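Local coordinates for uncharacterized protein (Thermoplasma acidophilum, PDB 3M4R), which is of unknown function but binds zinc through a class II aldolase/adducin-type domain, the N-terminal part of a longer protein that is possibly an oxidoreductase, at residues Arg53-Asn62 against Arg73-Asp81; Met129-Ile139 against His204-Ile215. One frame throughout, in Å; residues are numbered along the deposited sequence.

Both interactions belong to the class II aldolase/adducin domain and reach its central mixed sheet, in series along the chain: interaction 1 is complete before interaction 2 begins. Interaction 1 pairs strand 54-61 with strand 75-79, the outermost strand at one end of that sheet. Interaction 2 sets strand 127-131 and helix 134-140 against helix 197-215. The two lie on opposite sides of the chain's centre, centres about 28 Å apart and nearest atoms about 8 Å apart. Strand 40-48, running between strands 54-61 and 127-131, links the edge hairpin to the zinc site: ligands His130 and His132 sit in interaction 2, whereas Val60 of interaction 1 approaches Glu116, another ligand, to about 7 Å between side chains.

Interaction 1 (Arg53-Asn62 against Arg73-Asp81); sequences RIISVLRVKN and RGFTGIRMD
Leu58 and Ile78 form a hydrogen-bonded antiparallel pair, N of each to O of the other at 2.8 Å, and Val60 with Thr76 repeats the pattern two residues further on, past the non-hydrogen-bonded pair Arg59-Gly77. At one end Met80 N, in the first turn of helix 80-85, donates to Ser56 O over 3.0 Å; at the other Asn62 N reaches Gly74 O. The Asn62 amide adds two bonds from ND2: one runs 2.9 Å in the amide plane to a lone pair of Arg73 O, the other 2.8 Å to Thr76 OG1, which also bonds Pro111 O. CG of Asn62 lies between its own backbone N and carbonyl carbon (chi1 64°), turning the amide back over Gly74.

This hairpin, joined by a long connection that ends in a 3-10 turn at Arg73-Gly74, forms one end of the domain's mixed sheet, with strand 40-48 on the far side of strand 54-61.

Among the charged groups, Arg59 folds at chi2 (-76°) and lays its guanidinium flat over Gly77, whose CA stands 3.6 Å above the plane. NH1 meets Phe75 O at the edge, 3.1 Å away, while Glu47 and Glu110 take salt bridges from NE and NH1. Replaced by an alanine, it would probably leave both glutamates short of a counter-charge and uncover Gly77. Less certainly, in one of two modelled conformers, Arg79 offers a guanidinium face to Ile55 CD1 and shares Asp49 with Arg53.

Apolar contacts gather on the face carrying Leu58, Val60 and Ile78, where Met80 SE lies 3.8 Å from Leu58 CB and Val60 CG1 touches Ile78 CG1. Helix 117-121 covers Leu58 and Val60 there.

Interaction 2 (Met129-Ile139 against His204-Ile215); sequences MHSHADAILSI and HINIVSRAENFI. With ZN (zinc ion), chain B.
Ser131 and His204 join strand 127-131 to helix 197-215 by a hydrogen bond of 2.8 Å between OG and NE2, whose proton could come from either. From CB, His204 points at the strand; CG carries a ring whose ND1 passes 4.1 Å from Met129 CB and bonds Thr192 OG1 of the neighbouring strand. CE1 comes 3.6 Å from Met129 O at the ring edge, CD2 skirts Ser131 OG, and NE2 at the far end takes the serine in the ring plane. The ring is buried and both its nitrogens have partners, which should hold its rotation. Ser131 OG also receives a weak bond from Ala133 N.

His130, on the strand, and His132, just after it, both point away from helix 204-215, and the zinc lies on that far side. Their NE2 atoms bind the ion at 2.2 and 2.1 Å, with water 2 also coordinated and Glu116 and His188 completing the protein ligands. Three histidines and one glutamate round a zinc ion recall the metal site of class II aldolases such as L-fuculose-1-phosphate aldolase; the ring of His130 is held by ND1 bonding Leu190 O.

Beyond the ligands, helix segment 134-139 crosses helix segment 204-215 at 55°, with the axes 8.4 Å apart at closest. Ala135 is a knob in the hole formed by Val208, Ala211, Glu212 and Ile215; with only a methyl on Ala135 and on Ala211, the two helices can come close. Ile136 CD1 touches both Ile207 CG2 and Ala211 CB, while its CG1 lies against Val208 CG2. Further along, Ile139, with CG1 anti to its backbone N (chi1 -152°), extends CD1 to within 3.6 Å of Phe214 CD2. Ile215 CD1 fits against Ser138 CB at 3.5 Å. Leu153 of helix 146-153 covers Ile136 and Ala211.

Interaction 1 (Arg53-Asn62 against Arg73-Asp81)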
loop_
_atom_site.group_PDB
_atom_site.type_symbol
_atom_site.label_atom_id
_atom_site.label_comp_id
_atom_site.label_asym_id
_atom_site.label_seq_id
_atom_site.Cartn_x
_atom_site.Cartn_y
_atom_site.Cartn_z
ATOM N N ARG A 53 -9.321 22.121 12.305
ATOM C CA ARG A 53 -8.002 22.280 11.758
ATOM C C ARG A 53 -7.975 21.553 10.395
ATOM O O ARG A 53 -8.560 20.474 10.236
ATOM C CB ARG A 53 -6.949 21.764 12.726
ATOM C CG ARG A 53 -6.756 22.735 13.923
ATOM C CD ARG A 53 -6.005 22.202 15.145
ATOM N NE ARG A 53 -6.441 20.853 15.500
ATOM C CZ ARG A 53 -6.577 20.366 16.728
ATOM N NH1 ARG A 53 -6.979 19.107 16.841
ATOM N NH2 ARG A 53 -6.302 21.081 17.816
ATOM N N ILE A 54 -7.347 22.181 9.409
ATOM C CA ILE A 54 -7.152 21.547 8.094
ATOM C C ILE A 54 -5.872 20.744 8.231
ATOM O O ILE A 54 -4.849 21.287 8.637
ATOM C CB ILE A 54 -7.087 22.569 6.930
ATOM C CG1 ILE A 54 -8.324 23.445 6.940
ATOM C CG2 ILE A 54 -7.093 21.862 5.544
ATOM C CD1 ILE A 54 -9.665 22.647 7.077
ATOM N N ILE A 55 -5.942 19.442 7.984
ATOM C CA ILE A 55 -4.807 18.541 8.283
ATOM C C ILE A 55 -4.610 17.518 7.196
ATOM O O ILE A 55 -5.539 17.232 6.436
ATOM C CB ILE A 55 -5.017 17.744 9.619
ATOM C CG1 ILE A 55 -6.396 17.065 9.652
ATOM C CG2 ILE A 55 -4.842 18.672 10.869
ATOM C CD1 ILE A 55 -6.455 15.800 10.555
ATOM N N SER A 56 -3.415 16.919 7.188
ATOM C CA SER A 56 -3.062 15.889 6.252
ATOM C C SER A 56 -3.452 14.512 6.837
ATOM O O SER A 56 -3.089 14.208 7.958
ATOM C CB SER A 56 -1.553 15.963 5.976
ATOM O OG SER A 56 -1.219 14.913 5.122
ATOM N N VAL A 57 -4.284 13.768 6.117
ATOM C CA VAL A 57 -4.878 12.546 6.634
ATOM C C VAL A 57 -4.506 11.419 5.667
ATOM O O VAL A 57 -4.624 11.589 4.445
ATOM C CB VAL A 57 -6.403 12.638 6.760
ATOM C CG1 VAL A 57 -7.009 11.326 7.210
ATOM C CG2 VAL A 57 -6.838 13.804 7.785
ATOM N N LEU A 58 -4.054 10.296 6.224
ATOM C CA LEU A 58 -3.904 9.071 5.511
ATOM C C LEU A 58 -5.176 8.293 5.656
ATOM O O LEU A 58 -5.538 7.855 6.723
ATOM C CB LEU A 58 -2.697 8.233 6.017
ATOM C CG LEU A 58 -2.447 6.899 5.287
ATOM C CD1 LEU A 58 -1.814 7.139 3.877
ATOM C CD2 LEU A 58 -1.546 6.030 6.193
ATOM N N ARG A 59 -5.873 8.121 4.546
ATOM C CA ARG A 59 -7.080 7.310 4.512
ATOM C C ARG A 59 -6.629 5.936 4.036
ATOM O O ARG A 59 -6.241 5.751 2.877
ATOM C CB ARG A 59 -8.114 7.923 3.547
ATOM C CG ARG A 59 -8.918 9.127 4.097
ATOM C CD ARG A 59 -10.011 8.676 5.069
ATOM N NE ARG A 59 -10.509 9.769 5.892
ATOM C CZ ARG A 59 -11.358 9.664 6.922
ATOM N NH1 ARG A 59 -11.899 8.516 7.260
ATOM N NH2 ARG A 59 -11.663 10.753 7.640
ATOM N N VAL A 60 -6.638 4.986 4.951
ATOM C CA VAL A 60 -6.043 3.688 4.734
ATOM C C VAL A 60 -7.104 2.627 4.933
ATOM O O VAL A 60 -7.982 2.757 5.779
ATOM C CB VAL A 60 -4.852 3.416 5.668
ATOM C CG1 VAL A 60 -5.290 3.392 7.171
ATOM C CG2 VAL A 60 -4.147 2.102 5.324
ATOM N N LYS A 61 -7.010 1.568 4.129
ATOM C CA LYS A 61 -7.921 0.449 4.198
ATOM C C LYS A 61 -8.074 -0.073 5.609
ATOM O O LYS A 61 -7.094 -0.195 6.305
ATOM C CB LYS A 61 -7.410 -0.672 3.283
ATOM C CG LYS A 61 -8.384 -1.780 3.116
ATOM C CD LYS A 61 -7.902 -2.994 3.719
ATOM C CE LYS A 61 -8.721 -4.194 3.287
ATOM N NZ LYS A 61 -9.157 -4.924 4.546
ATOM N N ASN A 62 -9.304 -0.404 6.014
ATOM C CA ASN A 62 -9.566 -0.853 7.376
ATOM C C ASN A 62 -10.115 -2.263 7.411
ATOM O O ASN A 62 -10.280 -2.878 6.372
ATOM C CB ASN A 62 -10.448 0.162 8.141
ATOM C CG ASN A 62 -11.813 0.316 7.564
ATOM O OD1 ASN A 62 -12.427 -0.665 7.155
ATOM N ND2 ASN A 62 -12.344 1.558 7.593
ATOM N N ARG A 73 -16.514 3.840 3.594
ATOM C CA ARG A 73 -16.467 3.405 4.993
ATOM C C ARG A 73 -15.257 2.563 5.289
ATOM O O ARG A 73 -14.849 2.436 6.434
ATOM C CB ARG A 73 -17.692 2.548 5.378
ATOM C CG ARG A 73 -18.993 3.278 5.488
ATOM C CD ARG A 73 -20.112 2.262 5.715
ATOM N NE ARG A 73 -19.942 1.098 4.845
ATOM C CZ ARG A 73 -20.621 -0.032 4.964
ATOM N NH1 ARG A 73 -21.522 -0.176 5.921
ATOM N NH2 ARG A 73 -20.400 -1.016 4.118
ATOM N N GLY A 74 -14.701 1.932 4.257
ATOM C CA GLY A 74 -13.557 1.089 4.452
ATOM C C GLY A 74 -12.243 1.783 4.578
ATOM O O GLY A 74 -11.233 1.105 4.562
ATOM N N PHE A 75 -12.226 3.118 4.636
ATOM C CA PHE A 75 -10.999 3.881 4.732
ATOM C C PHE A 75 -11.011 4.671 6.012
ATOM O O PHE A 75 -11.846 5.564 6.198
ATOM C CB PHE A 75 -10.779 4.751 3.500
ATOM C CG PHE A 75 -10.423 3.912 2.321
ATOM C CD1 PHE A 75 -11.438 3.325 1.546
ATOM C CD2 PHE A 75 -9.101 3.537 2.099
ATOM C CE1 PHE A 75 -11.105 2.432 0.498
ATOM C CE2 PHE A 75 -8.765 2.641 1.054
ATOM C CZ PHE A 75 -9.770 2.090 0.259
ATOM N N THR A 76 -10.072 4.350 6.875
ATOM C CA THR A 76 -10.004 4.932 8.234
ATOM C C THR A 76 -8.969 6.034 8.138
ATOM O O THR A 76 -7.899 5.863 7.511
ATOM C CB THR A 76 -9.670 3.863 9.248
ATOM O OG1 THR A 76 -10.845 3.031 9.475
ATOM C CG2 THR A 76 -9.141 4.436 10.651
ATOM N N GLY A 77 -9.291 7.186 8.740
ATOM C CA GLY A 77 -8.427 8.364 8.713
ATOM C C GLY A 77 -7.380 8.352 9.801
ATOM O O GLY A 77 -7.743 8.319 10.994
ATOM N N ILE A 78 -6.107 8.448 9.400
ATOM C CA ILE A 78 -4.966 8.507 10.320
ATOM C C ILE A 78 -4.269 9.831 10.135
ATOM O O ILE A 78 -3.982 10.262 9.003
ATOM C CB ILE A 78 -3.974 7.312 10.067
ATOM C CG1 ILE A 78 -4.693 5.965 10.227
ATOM C CG2 ILE A 78 -2.705 7.363 10.976
ATOM C CD1 ILE A 78 -5.233 5.619 11.652
ATOM N N ARG A 79 -3.996 10.512 11.219
ATOM C CA ARG A 79 -3.294 11.798 11.122
ATOM C C ARG A 79 -1.886 11.554 10.616
ATOM O O ARG A 79 -1.162 10.780 11.195
ATOM C CB ARG A 79 -3.215 12.502 12.477
ATOM C CG ARG A 79 -4.564 12.790 13.108
ATOM C CD ARG A 79 -4.485 13.436 14.500
ATOM N NE ARG A 79 -5.853 13.794 14.818
ATOM C CZ ARG A 79 -6.415 14.972 14.592
ATOM N NH1 ARG A 79 -5.708 16.005 14.142
ATOM N NH2 ARG A 79 -7.693 15.116 14.877
HETATM N N MSE A 80 -1.492 12.228 9.531
HETATM C CA MSE A 80 -0.157 12.047 8.977
HETATM C C MSE A 80 0.893 12.625 9.901
HETATM O O MSE A 80 1.964 12.040 10.016
HETATM C CB MSE A 80 -0.003 12.674 7.577
HETATM C CG MSE A 80 -0.507 11.696 6.467
HETATM SE SE MSE A 80 0.602 10.099 6.228
HETATM C CE MSE A 80 2.161 11.089 5.606
ATOM N N ASP A 81 0.605 13.737 10.564
ATOM C CA ASP A 81 1.537 14.281 11.551
ATOM C C ASP A 81 1.923 13.207 12.563
ATOM O O ASP A 81 3.087 13.007 12.838
ATOM C CB ASP A 81 0.906 15.429 12.335
ATOM C CG ASP A 81 1.031 16.765 11.634
ATOM O OD1 ASP A 81 1.739 16.856 10.607
ATOM O OD2 ASP A 81 0.425 17.757 12.154
HETATM O O HOH W 1 -1.919 15.248 10.297
#

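Interaction 2 (Met129-Ile139 against His204-Ile215)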
loop_
_atom_site.group_PDB
_atom_site.type_symbol
_atom_site.label_atom_id
_atom_site.label_comp_id
_atom_site.label_asym_id
_atom_site.label_seq_id
_atom_site.Cartn_x
_atom_site.Cartn_y
_atom_site.Cartn_z
HETATM N N MSE A 129 -0.364 1.383 -3.039
HETATM C CA MSE A 129 -1.066 0.115 -3.155
HETATM C C MSE A 129 -0.139 -1.023 -2.779
HETATM O O MSE A 129 1.010 -1.087 -3.222
HETATM C CB MSE A 129 -1.534 -0.053 -4.593
HETATM C CG MSE A 129 -2.589 0.975 -4.941
HETATM SE SE MSE A 129 -3.173 0.679 -6.783
HETATM C CE MSE A 129 -4.363 2.202 -6.789
ATOM N N HIS A 130 -0.664 -1.930 -1.977
ATOM C CA HIS A 130 0.062 -3.065 -1.451
ATOM C C HIS A 130 -0.753 -4.332 -1.730
ATOM O O HIS A 130 -1.896 -4.409 -1.304
ATOM C CB HIS A 130 0.221 -2.930 0.058
ATOM C CG HIS A 130 0.968 -4.054 0.679
ATOM N ND1 HIS A 130 2.014 -4.691 0.038
ATOM C CD2 HIS A 130 0.798 -4.692 1.863
ATOM C CE1 HIS A 130 2.469 -5.652 0.827
ATOM N NE2 HIS A 130 1.728 -5.691 1.919
ATOM N N SER A 131 -0.147 -5.321 -2.401
ATOM C CA SER A 131 -0.754 -6.635 -2.564
ATOM C C SER A 131 0.192 -7.770 -2.147
ATOM O O SER A 131 1.392 -7.595 -2.008
ATOM C CB SER A 131 -1.168 -6.848 -4.018
ATOM O OG SER A 131 -0.044 -7.203 -4.816
ATOM N N HIS A 132 -0.376 -8.949 -1.992
ATOM C CA HIS A 132 0.390 -10.149 -1.771
ATOM C C HIS A 132 0.278 -10.998 -3.052
ATOM O O HIS A 132 -0.029 -12.179 -3.005
ATOM C CB HIS A 132 -0.120 -10.894 -0.535
ATOM C CG HIS A 132 -0.017 -10.099 0.735
ATOM N ND1 HIS A 132 -0.695 -10.459 1.877
ATOM C CD2 HIS A 132 0.665 -8.960 1.042
ATOM C CE1 HIS A 132 -0.440 -9.579 2.835
ATOM N NE2 HIS A 132 0.391 -8.669 2.359
ATOM N N ALA A 133 0.529 -10.363 -4.195
ATOM C CA ALA A 133 0.302 -10.974 -5.514
ATOM C C ALA A 133 0.994 -12.325 -5.602
ATOM O O ALA A 133 2.190 -12.420 -5.333
ATOM C CB ALA A 133 0.815 -10.059 -6.597
ATOM N N ASP A 134 0.230 -13.358 -5.953
ATOM C CA ASP A 134 0.764 -14.713 -6.098
ATOM C C ASP A 134 2.051 -14.834 -6.963
ATOM O O ASP A 134 3.012 -15.454 -6.542
ATOM C CB ASP A 134 -0.314 -15.654 -6.645
ATOM C CG ASP A 134 0.136 -17.095 -6.632
ATOM O OD1 ASP A 134 0.344 -17.602 -5.500
ATOM O OD2 ASP A 134 0.310 -17.703 -7.735
ATOM N N ALA A 135 2.057 -14.252 -8.154
ATOM C CA ALA A 135 3.232 -14.288 -9.018
ATOM C C ALA A 135 4.452 -13.575 -8.397
ATOM O O ALA A 135 5.596 -13.911 -8.698
ATOM C CB ALA A 135 2.911 -13.686 -10.393
ATOM N N ILE A 136 4.220 -12.600 -7.533
ATOM C CA ILE A 136 5.337 -11.943 -6.840
ATOM C C ILE A 136 5.907 -12.868 -5.763
ATOM O O ILE A 136 7.132 -12.928 -5.564
ATOM C CB ILE A 136 4.927 -10.602 -6.252
ATOM C CG1 ILE A 136 4.737 -9.568 -7.378
ATOM C CG2 ILE A 136 5.952 -10.121 -5.226
ATOM C CD1 ILE A 136 6.017 -9.144 -8.156
ATOM N N LEU A 137 5.026 -13.587 -5.078
ATOM C CA LEU A 137 5.440 -14.545 -4.075
ATOM C C LEU A 137 6.251 -15.661 -4.726
ATOM O O LEU A 137 7.283 -16.039 -4.193
ATOM C CB LEU A 137 4.228 -15.127 -3.330
ATOM C CG LEU A 137 3.492 -14.288 -2.258
ATOM C CD1 LEU A 137 2.321 -15.114 -1.650
ATOM C CD2 LEU A 137 4.434 -13.832 -1.139
ATOM N N SER A 138 5.803 -16.149 -5.890
ATOM C CA SER A 138 6.514 -17.194 -6.623
ATOM C C SER A 138 7.905 -16.780 -7.060
ATOM O O SER A 138 8.857 -17.503 -6.826
ATOM C CB SER A 138 5.776 -17.599 -7.897
ATOM O OG SER A 138 4.535 -18.205 -7.610
ATOM N N ILE A 139 8.016 -15.623 -7.713
ATOM C CA ILE A 139 9.308 -15.190 -8.224
ATOM C C ILE A 139 10.277 -14.901 -7.094
ATOM O O ILE A 139 11.464 -15.191 -7.210
ATOM C CB ILE A 139 9.222 -13.985 -9.213
ATOM C CG1 ILE A 139 10.417 -14.050 -10.176
ATOM C CG2 ILE A 139 9.193 -12.659 -8.469
ATOM C CD1 ILE A 139 10.377 -13.064 -11.311
ATOM N N HIS A 204 1.436 -1.255 -10.633
ATOM C CA HIS A 204 1.215 -2.554 -10.011
ATOM C C HIS A 204 1.028 -3.668 -11.063
ATOM O O HIS A 204 1.630 -4.743 -10.977
ATOM C CB HIS A 204 -0.001 -2.500 -9.095
ATOM C CG HIS A 204 0.168 -3.295 -7.843
ATOM N ND1 HIS A 204 0.685 -2.747 -6.682
ATOM C CD2 HIS A 204 -0.116 -4.586 -7.555
ATOM C CE1 HIS A 204 0.765 -3.693 -5.752
ATOM N NE2 HIS A 204 0.252 -4.806 -6.242
ATOM N N ILE A 205 0.173 -3.403 -12.044
ATOM C CA ILE A 205 -0.132 -4.402 -13.078
ATOM C C ILE A 205 1.108 -4.733 -13.890
ATOM O O ILE A 205 1.424 -5.911 -14.085
ATOM C CB ILE A 205 -1.285 -3.945 -14.006
ATOM C CG1 ILE A 205 -2.595 -3.789 -13.226
ATOM C CG2 ILE A 205 -1.461 -4.918 -15.196
ATOM C CD1 ILE A 205 -2.967 -5.008 -12.374
ATOM N N ASN A 206 1.805 -3.694 -14.352
ATOM C CA ASN A 206 3.017 -3.856 -15.174
ATOM C C ASN A 206 4.021 -4.760 -14.479
ATOM O O ASN A 206 4.495 -5.718 -15.076
ATOM C CB ASN A 206 3.615 -2.480 -15.522
ATOM C CG ASN A 206 2.914 -1.839 -16.715
ATOM O OD1 ASN A 206 2.538 -2.552 -17.659
ATOM N ND2 ASN A 206 2.755 -0.517 -16.708
ATOM N N ILE A 207 4.250 -4.540 -13.186
ATOM C CA ILE A 207 5.218 -5.349 -12.440
ATOM C C ILE A 207 4.760 -6.777 -12.208
ATOM O O ILE A 207 5.528 -7.734 -12.436
ATOM C CB ILE A 207 5.584 -4.713 -11.106
ATOM C CG1 ILE A 207 6.461 -3.469 -11.352
ATOM C CG2 ILE A 207 6.289 -5.721 -10.190
ATOM C CD1 ILE A 207 6.388 -2.471 -10.197
ATOM N N VAL A 208 3.514 -6.963 -11.809
ATOM C CA VAL A 208 3.059 -8.310 -11.509
ATOM C C VAL A 208 3.001 -9.121 -12.807
ATOM O O VAL A 208 3.389 -10.276 -12.826
ATOM C CB VAL A 208 1.688 -8.319 -10.815
ATOM C CG1 VAL A 208 1.143 -9.714 -10.721
ATOM C CG2 VAL A 208 1.804 -7.667 -9.391
ATOM N N SER A 209 2.534 -8.491 -13.883
ATOM C CA SER A 209 2.339 -9.182 -15.148
ATOM C C SER A 209 3.692 -9.597 -15.720
ATOM O O SER A 209 3.794 -10.655 -16.321
ATOM C CB SER A 209 1.479 -8.363 -16.131
ATOM O OG SER A 209 2.194 -7.309 -16.754
ATOM N N ARG A 210 4.726 -8.797 -15.471
ATOM C CA ARG A 210 6.101 -9.176 -15.783
ATOM C C ARG A 210 6.591 -10.375 -14.964
ATOM O O ARG A 210 7.269 -11.272 -15.504
ATOM C CB ARG A 210 7.066 -7.989 -15.669
ATOM C CG ARG A 210 6.773 -6.904 -16.700
ATOM C CD ARG A 210 7.541 -5.603 -16.466
ATOM N NE ARG A 210 8.891 -5.696 -17.011
ATOM C CZ ARG A 210 9.697 -4.660 -17.239
ATOM N NH1 ARG A 210 10.912 -4.862 -17.726
ATOM N NH2 ARG A 210 9.305 -3.417 -16.962
ATOM N N ALA A 211 6.229 -10.413 -13.696
ATOM C CA ALA A 211 6.504 -11.562 -12.844
ATOM C C ALA A 211 5.809 -12.802 -13.393
ATOM O O ALA A 211 6.416 -13.862 -13.497
ATOM C CB ALA A 211 6.018 -11.300 -11.402
ATOM N N GLU A 212 4.525 -12.658 -13.698
ATOM C CA GLU A 212 3.723 -13.771 -14.196
ATOM C C GLU A 212 4.256 -14.277 -15.549
ATOM O O GLU A 212 4.523 -15.464 -15.697
ATOM C CB GLU A 212 2.251 -13.368 -14.315
ATOM C CG GLU A 212 1.289 -14.550 -14.206
ATOM C CD GLU A 212 -0.126 -14.172 -14.598
ATOM O OE1 GLU A 212 -0.650 -14.810 -15.533
ATOM O OE2 GLU A 212 -0.694 -13.230 -13.996
ATOM N N ASN A 213 4.440 -13.358 -16.498
ATOM C CA ASN A 213 5.100 -13.650 -17.788
ATOM C C ASN A 213 6.322 -14.528 -17.617
ATOM O O ASN A 213 6.509 -15.483 -18.363
ATOM C CB ASN A 213 5.609 -12.364 -18.462
ATOM C CG ASN A 213 4.554 -11.654 -19.299
ATOM O OD1 ASN A 213 3.608 -12.274 -19.784
ATOM N ND2 ASN A 213 4.736 -10.337 -19.500
ATOM N N PHE A 214 7.163 -14.171 -16.648
ATOM C CA PHE A 214 8.433 -14.854 -16.417
ATOM C C PHE A 214 8.289 -16.260 -15.838
ATOM O O PHE A 214 9.021 -17.170 -16.236
ATOM C CB PHE A 214 9.360 -14.025 -15.524
ATOM C CG PHE A 214 10.625 -14.748 -15.144
ATOM C CD1 PHE A 214 11.731 -14.721 -15.984
ATOM C CD2 PHE A 214 10.693 -15.487 -13.973
ATOM C CE1 PHE A 214 12.900 -15.424 -15.649
ATOM C CE2 PHE A 214 11.847 -16.177 -13.630
ATOM C CZ PHE A 214 12.951 -16.146 -14.465
ATOM N N ILE A 215 7.377 -16.456 -14.898
ATOM C CA ILE A 215 7.130 -17.815 -14.388
ATOM C C ILE A 215 6.124 -18.664 -15.262
ATOM O O ILE A 215 5.924 -19.845 -14.990
ATOM C CB ILE A 215 6.712 -17.781 -12.890
ATOM C CG1 ILE A 215 5.302 -17.212 -12.719
ATOM C CG2 ILE A 215 7.720 -16.957 -12.039
ATOM C CD1 ILE A 215 4.959 -16.817 -11.251
HETATM ZN ZN ZN B . 1.433 -7.191 3.504
HETATM O O HOH W 2 1.261 -8.515 5.023
#